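Local coordinates for acyl-coenzyme A oxidase 1 (Yarrowia lipolytica, PDB 5Y9D), which oxidises saturated acyl-CoAs to (2E)-enoyl-CoAs with FAD as cofactor, passing the electrons to oxygen to form hydrogen peroxide in peroxisomal fatty acid beta-oxidation, at residues R570-I581 with L592-S603. Residues are numbered along the deposited sequence; the frame is centred on the assembly and turned at random.
Sequences RQHLISSFYARI and LLKLANLFALWS
Arg570 reaches across to Phe599, Trp602 and Ser603 where two nearly antiparallel helices (axes 10.0 Å apart) pack together. From CB the chain sets off with CG anti to the backbone N (chi1 -178°), which brings Arg570 CG to 4.0 Å from Ser603 OG. Arg570 CD then rests 3.5 Å from Phe599 CZ. Arg570 NE donates an almost straight bond (171°), in the guanidinium plane, to Ser603 OG at 2.9 Å, and that hydroxyl spends its own proton on Phe599 O. At the tip Arg570 NH2 lies 3.4 Å from Trp602 CZ3, the guanidinium nearly parallel to the indole (planes 10° apart), and also forms a salt bridge with Glu606. With an alanine in place of Arg570, Glu606 would probably lose this charge partner and Ser603 OG this donor, and a gap would open beside the Phe599 ring. Further along, knobs enter holes from both helices: Phe599 wedges among Arg570, Leu573, Ile574 and Phe577, with Ile574 CG1 3.3 Å from Phe599 CE2, while Phe577 lays a face against Ala596 CB. Tyr578 fills the hole lined by Leu593, Ala596, Asn597 and Ala600; its OH donates to Asn597 OD1, though the modelled length is doubtfully short. This helical hairpin, within the acyl-CoA oxidase C-terminal region, is flanked by helix 355-391, whose Tyr367 meets both Arg570 (cation-pi) and Phe599; helix 519-544 packs against 570-581, and helix 619-637 against 592-603.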
loop_
_atom_site.group_PDB
_atom_site.type_symbol
_atom_site.label_atom_id
_atom_site.label_comp_id
_atom_site.label_asym_id
_atom_site.label_seq_id
_atom_site.Cartn_x
_atom_site.Cartn_y
_atom_site.Cartn_z
ATOM N N ARG A 570 -14.295 15.650 -1.307
ATOM C CA ARG A 570 -14.204 15.406 -2.743
ATOM C C ARG A 570 -14.889 16.517 -3.543
ATOM O O ARG A 570 -14.362 16.940 -4.581
ATOM C CB ARG A 570 -14.728 14.043 -3.157
ATOM C CG ARG A 570 -14.588 13.792 -4.659
ATOM C CD ARG A 570 -13.108 13.806 -5.108
ATOM N NE ARG A 570 -12.803 12.511 -5.722
ATOM C CZ ARG A 570 -12.106 11.532 -5.163
ATOM N NH1 ARG A 570 -11.520 11.671 -3.989
ATOM N NH2 ARG A 570 -11.970 10.396 -5.823
ATOM N N GLN A 571 -16.031 16.997 -3.032
ATOM C CA GLN A 571 -16.765 18.141 -3.602
ATOM C C GLN A 571 -15.938 19.436 -3.547
ATOM O O GLN A 571 -15.964 20.249 -4.464
ATOM C CB GLN A 571 -18.135 18.296 -2.886
ATOM C CG GLN A 571 -18.961 19.523 -3.254
ATOM C CD GLN A 571 -18.482 20.785 -2.559
ATOM O OE1 GLN A 571 -17.972 20.744 -1.430
ATOM N NE2 GLN A 571 -18.582 21.899 -3.245
ATOM N N HIS A 572 -15.203 19.636 -2.473
ATOM C CA HIS A 572 -14.337 20.791 -2.381
ATOM C C HIS A 572 -13.243 20.815 -3.456
ATOM O O HIS A 572 -12.918 21.885 -4.026
ATOM C CB HIS A 572 -13.679 20.833 -1.020
ATOM C CG HIS A 572 -13.082 22.159 -0.683
ATOM N ND1 HIS A 572 -13.832 23.309 -0.611
ATOM C CD2 HIS A 572 -11.819 22.513 -0.360
ATOM C CE1 HIS A 572 -13.054 24.322 -0.277
ATOM N NE2 HIS A 572 -11.829 23.863 -0.112
ATOM N N LEU A 573 -12.664 19.654 -3.738
ATOM C CA LEU A 573 -11.525 19.615 -4.654
ATOM C C LEU A 573 -11.992 19.805 -6.066
ATOM O O LEU A 573 -11.406 20.596 -6.821
ATOM C CB LEU A 573 -10.745 18.323 -4.544
ATOM C CG LEU A 573 -9.720 18.257 -3.425
ATOM C CD1 LEU A 573 -9.094 16.859 -3.456
ATOM C CD2 LEU A 573 -8.631 19.326 -3.552
ATOM N N ILE A 574 -13.044 19.073 -6.418
ATOM C CA ILE A 574 -13.676 19.209 -7.731
ATOM C C ILE A 574 -14.028 20.682 -7.944
ATOM O O ILE A 574 -13.654 21.271 -8.951
ATOM C CB ILE A 574 -14.922 18.281 -7.859
ATOM C CG1 ILE A 574 -14.466 16.823 -7.987
ATOM C CG2 ILE A 574 -15.846 18.723 -9.011
ATOM C CD1 ILE A 574 -15.593 15.825 -7.829
ATOM N N SER A 575 -14.675 21.293 -6.957
ATOM C CA SER A 575 -15.036 22.717 -7.065
ATOM C C SER A 575 -13.837 23.617 -7.181
ATOM O O SER A 575 -13.884 24.580 -7.937
ATOM C CB SER A 575 -15.861 23.192 -5.873
ATOM O OG SER A 575 -17.218 22.922 -6.078
ATOM N N SER A 576 -12.783 23.340 -6.412
ATOM C CA SER A 576 -11.593 24.180 -6.461
ATOM C C SER A 576 -10.866 24.086 -7.801
ATOM O O SER A 576 -10.310 25.066 -8.265
ATOM C CB SER A 576 -10.632 23.842 -5.325
ATOM O OG SER A 576 -11.302 23.909 -4.079
ATOM N N PHE A 577 -10.881 22.916 -8.416
ATOM C CA PHE A 577 -10.256 22.729 -9.718
ATOM C C PHE A 577 -10.961 23.559 -10.768
ATOM O O PHE A 577 -10.306 24.256 -11.539
ATOM C CB PHE A 577 -10.291 21.255 -10.123
ATOM C CG PHE A 577 -9.279 20.868 -11.167
ATOM C CD1 PHE A 577 -8.448 21.809 -11.787
ATOM C CD2 PHE A 577 -9.184 19.553 -11.563
ATOM C CE1 PHE A 577 -7.538 21.426 -12.743
ATOM C CE2 PHE A 577 -8.280 19.169 -12.531
ATOM C CZ PHE A 577 -7.445 20.107 -13.112
ATOM N N TYR A 578 -12.291 23.514 -10.789
ATOM C CA TYR A 578 -13.067 24.348 -11.747
ATOM C C TYR A 578 -12.889 25.849 -11.536
ATOM O O TYR A 578 -12.860 26.607 -12.483
ATOM C CB TYR A 578 -14.557 24.021 -11.651
ATOM C CG TYR A 578 -14.919 22.750 -12.344
ATOM C CD1 TYR A 578 -14.625 22.573 -13.676
ATOM C CD2 TYR A 578 -15.575 21.724 -11.675
ATOM C CE1 TYR A 578 -14.955 21.405 -14.323
ATOM C CE2 TYR A 578 -15.924 20.559 -12.333
ATOM C CZ TYR A 578 -15.612 20.417 -13.665
ATOM O OH TYR A 578 -15.928 19.272 -14.340
ATOM N N ALA A 579 -12.797 26.263 -10.282
ATOM C CA ALA A 579 -12.623 27.662 -9.955
ATOM C C ALA A 579 -11.303 28.187 -10.508
ATOM O O ALA A 579 -11.227 29.352 -10.880
ATOM C CB ALA A 579 -12.681 27.862 -8.444
ATOM N N ARG A 580 -10.269 27.339 -10.547
ATOM C CA ARG A 580 -8.975 27.724 -11.151
ATOM C C ARG A 580 -8.964 27.639 -12.700
ATOM O O ARG A 580 -8.286 28.416 -13.359
ATOM C CB ARG A 580 -7.818 26.860 -10.599
ATOM C CG ARG A 580 -7.442 27.091 -9.149
ATOM C CD ARG A 580 -6.431 28.192 -8.938
ATOM N NE ARG A 580 -5.056 27.808 -9.307
ATOM C CZ ARG A 580 -4.204 27.102 -8.558
ATOM N NH1 ARG A 580 -4.569 26.628 -7.373
ATOM N NH2 ARG A 580 -2.966 26.874 -8.992
ATOM N N ILE A 581 -9.682 26.673 -13.265
ATOM C CA ILE A 581 -9.785 26.504 -14.733
ATOM C C ILE A 581 -10.493 27.717 -15.366
ATOM O O ILE A 581 -10.261 28.072 -16.537
ATOM C CB ILE A 581 -10.531 25.186 -15.095
ATOM C CG1 ILE A 581 -9.845 24.003 -14.408
ATOM C CG2 ILE A 581 -10.629 24.969 -16.608
ATOM C CD1 ILE A 581 -9.898 22.681 -15.138
ATOM N N LEU A 592 -7.280 21.326 -19.707
ATOM C CA LEU A 592 -7.541 21.346 -18.279
ATOM C C LEU A 592 -9.002 21.016 -17.980
ATOM O O LEU A 592 -9.299 20.343 -16.966
ATOM C CB LEU A 592 -7.183 22.691 -17.674
ATOM C CG LEU A 592 -5.718 23.134 -17.647
ATOM C CD1 LEU A 592 -5.711 24.543 -17.100
ATOM C CD2 LEU A 592 -4.834 22.263 -16.778
ATOM N N LEU A 593 -9.912 21.486 -18.844
ATOM C CA LEU A 593 -11.322 21.150 -18.683
ATOM C C LEU A 593 -11.539 19.656 -18.779
ATOM O O LEU A 593 -12.267 19.075 -17.972
ATOM C CB LEU A 593 -12.218 21.887 -19.677
ATOM C CG LEU A 593 -12.733 23.236 -19.150
ATOM C CD1 LEU A 593 -13.496 23.995 -20.231
ATOM C CD2 LEU A 593 -13.595 23.058 -17.901
ATOM N N LYS A 594 -10.879 19.020 -19.721
ATOM C CA LYS A 594 -11.034 17.566 -19.860
ATOM C C LYS A 594 -10.632 16.821 -18.589
ATOM O O LYS A 594 -11.370 15.950 -18.114
ATOM C CB LYS A 594 -10.245 17.034 -21.060
ATOM C CG LYS A 594 -10.655 17.707 -22.356
ATOM C CD LYS A 594 -10.887 16.721 -23.492
ATOM C CE LYS A 594 -11.561 17.404 -24.676
ATOM N NZ LYS A 594 -12.731 16.611 -25.137
ATOM N N LEU A 595 -9.479 17.181 -18.027
ATOM C CA LEU A 595 -9.035 16.593 -16.762
ATOM C C LEU A 595 -10.074 16.784 -15.642
ATOM O O LEU A 595 -10.375 15.827 -14.944
ATOM C CB LEU A 595 -7.697 17.203 -16.312
ATOM C CG LEU A 595 -6.452 16.805 -17.077
ATOM C CD1 LEU A 595 -5.297 17.695 -16.683
ATOM C CD2 LEU A 595 -6.126 15.336 -16.823
ATOM N N ALA A 596 -10.587 18.014 -15.472
ATOM C CA ALA A 596 -11.625 18.300 -14.459
ATOM C C ALA A 596 -12.828 17.388 -14.567
ATOM O O ALA A 596 -13.210 16.763 -13.584
ATOM C CB ALA A 596 -12.108 19.731 -14.552
ATOM N N ASN A 597 -13.420 17.296 -15.759
ATOM C CA ASN A 597 -14.644 16.519 -15.913
ATOM C C ASN A 597 -14.375 15.049 -15.736
ATOM O O ASN A 597 -15.236 14.312 -15.251
ATOM C CB ASN A 597 -15.258 16.698 -17.285
ATOM C CG ASN A 597 -15.587 18.135 -17.595
ATOM O OD1 ASN A 597 -15.898 18.928 -16.704
ATOM N ND2 ASN A 597 -15.505 18.484 -18.875
ATOM N N LEU A 598 -13.197 14.625 -16.175
ATOM C CA LEU A 598 -12.758 13.279 -15.952
ATOM C C LEU A 598 -12.705 12.981 -14.448
ATOM O O LEU A 598 -13.255 11.992 -13.977
ATOM C CB LEU A 598 -11.391 13.076 -16.590
ATOM C CG LEU A 598 -10.719 11.733 -16.302
ATOM C CD1 LEU A 598 -11.623 10.577 -16.661
ATOM C CD2 LEU A 598 -9.426 11.666 -17.091
ATOM N N PHE A 599 -12.038 13.840 -13.697
ATOM C CA PHE A 599 -11.960 13.727 -12.229
ATOM C C PHE A 599 -13.370 13.658 -11.628
ATOM O O PHE A 599 -13.699 12.741 -10.895
ATOM C CB PHE A 599 -11.169 14.942 -11.691
ATOM C CG PHE A 599 -11.084 15.025 -10.195
ATOM C CD1 PHE A 599 -10.793 13.918 -9.440
ATOM C CD2 PHE A 599 -11.251 16.244 -9.561
ATOM C CE1 PHE A 599 -10.736 13.982 -8.081
ATOM C CE2 PHE A 599 -11.165 16.336 -8.194
ATOM C CZ PHE A 599 -10.911 15.195 -7.454
ATOM N N ALA A 600 -14.199 14.635 -11.957
ATOM C CA ALA A 600 -15.589 14.672 -11.498
ATOM C C ALA A 600 -16.367 13.404 -11.830
ATOM O O ALA A 600 -16.884 12.754 -10.913
ATOM C CB ALA A 600 -16.298 15.885 -12.080
ATOM N N LEU A 601 -16.445 13.042 -13.116
ATOM C CA LEU A 601 -17.231 11.861 -13.528
ATOM C C LEU A 601 -16.660 10.566 -13.009
ATOM O O LEU A 601 -17.395 9.668 -12.580
ATOM C CB LEU A 601 -17.348 11.761 -15.051
ATOM C CG LEU A 601 -18.291 12.786 -15.674
ATOM C CD1 LEU A 601 -18.114 12.850 -17.178
ATOM C CD2 LEU A 601 -19.734 12.496 -15.329
ATOM N N TRP A 602 -15.348 10.440 -13.067
ATOM C CA TRP A 602 -14.705 9.303 -12.449
ATOM C C TRP A 602 -15.086 9.210 -10.974
ATOM O O TRP A 602 -15.256 8.102 -10.473
ATOM C CB TRP A 602 -13.190 9.401 -12.595
ATOM C CG TRP A 602 -12.419 8.325 -11.888
ATOM C CD1 TRP A 602 -12.291 7.009 -12.261
ATOM C CD2 TRP A 602 -11.635 8.484 -10.700
ATOM N NE1 TRP A 602 -11.485 6.348 -11.375
ATOM C CE2 TRP A 602 -11.067 7.222 -10.407
ATOM C CE3 TRP A 602 -11.345 9.581 -9.861
ATOM C CZ2 TRP A 602 -10.235 7.018 -9.316
ATOM C CZ3 TRP A 602 -10.512 9.383 -8.767
ATOM C CH2 TRP A 602 -9.959 8.123 -8.506
ATOM N N SER A 603 -15.210 10.347 -10.276
ATOM C CA SER A 603 -15.545 10.324 -8.839
ATOM C C SER A 603 -16.971 9.844 -8.638
ATOM O O SER A 603 -17.244 9.109 -7.694
ATOM C CB SER A 603 -15.385 11.685 -8.185
ATOM O OG SER A 603 -14.058 12.140 -8.264
#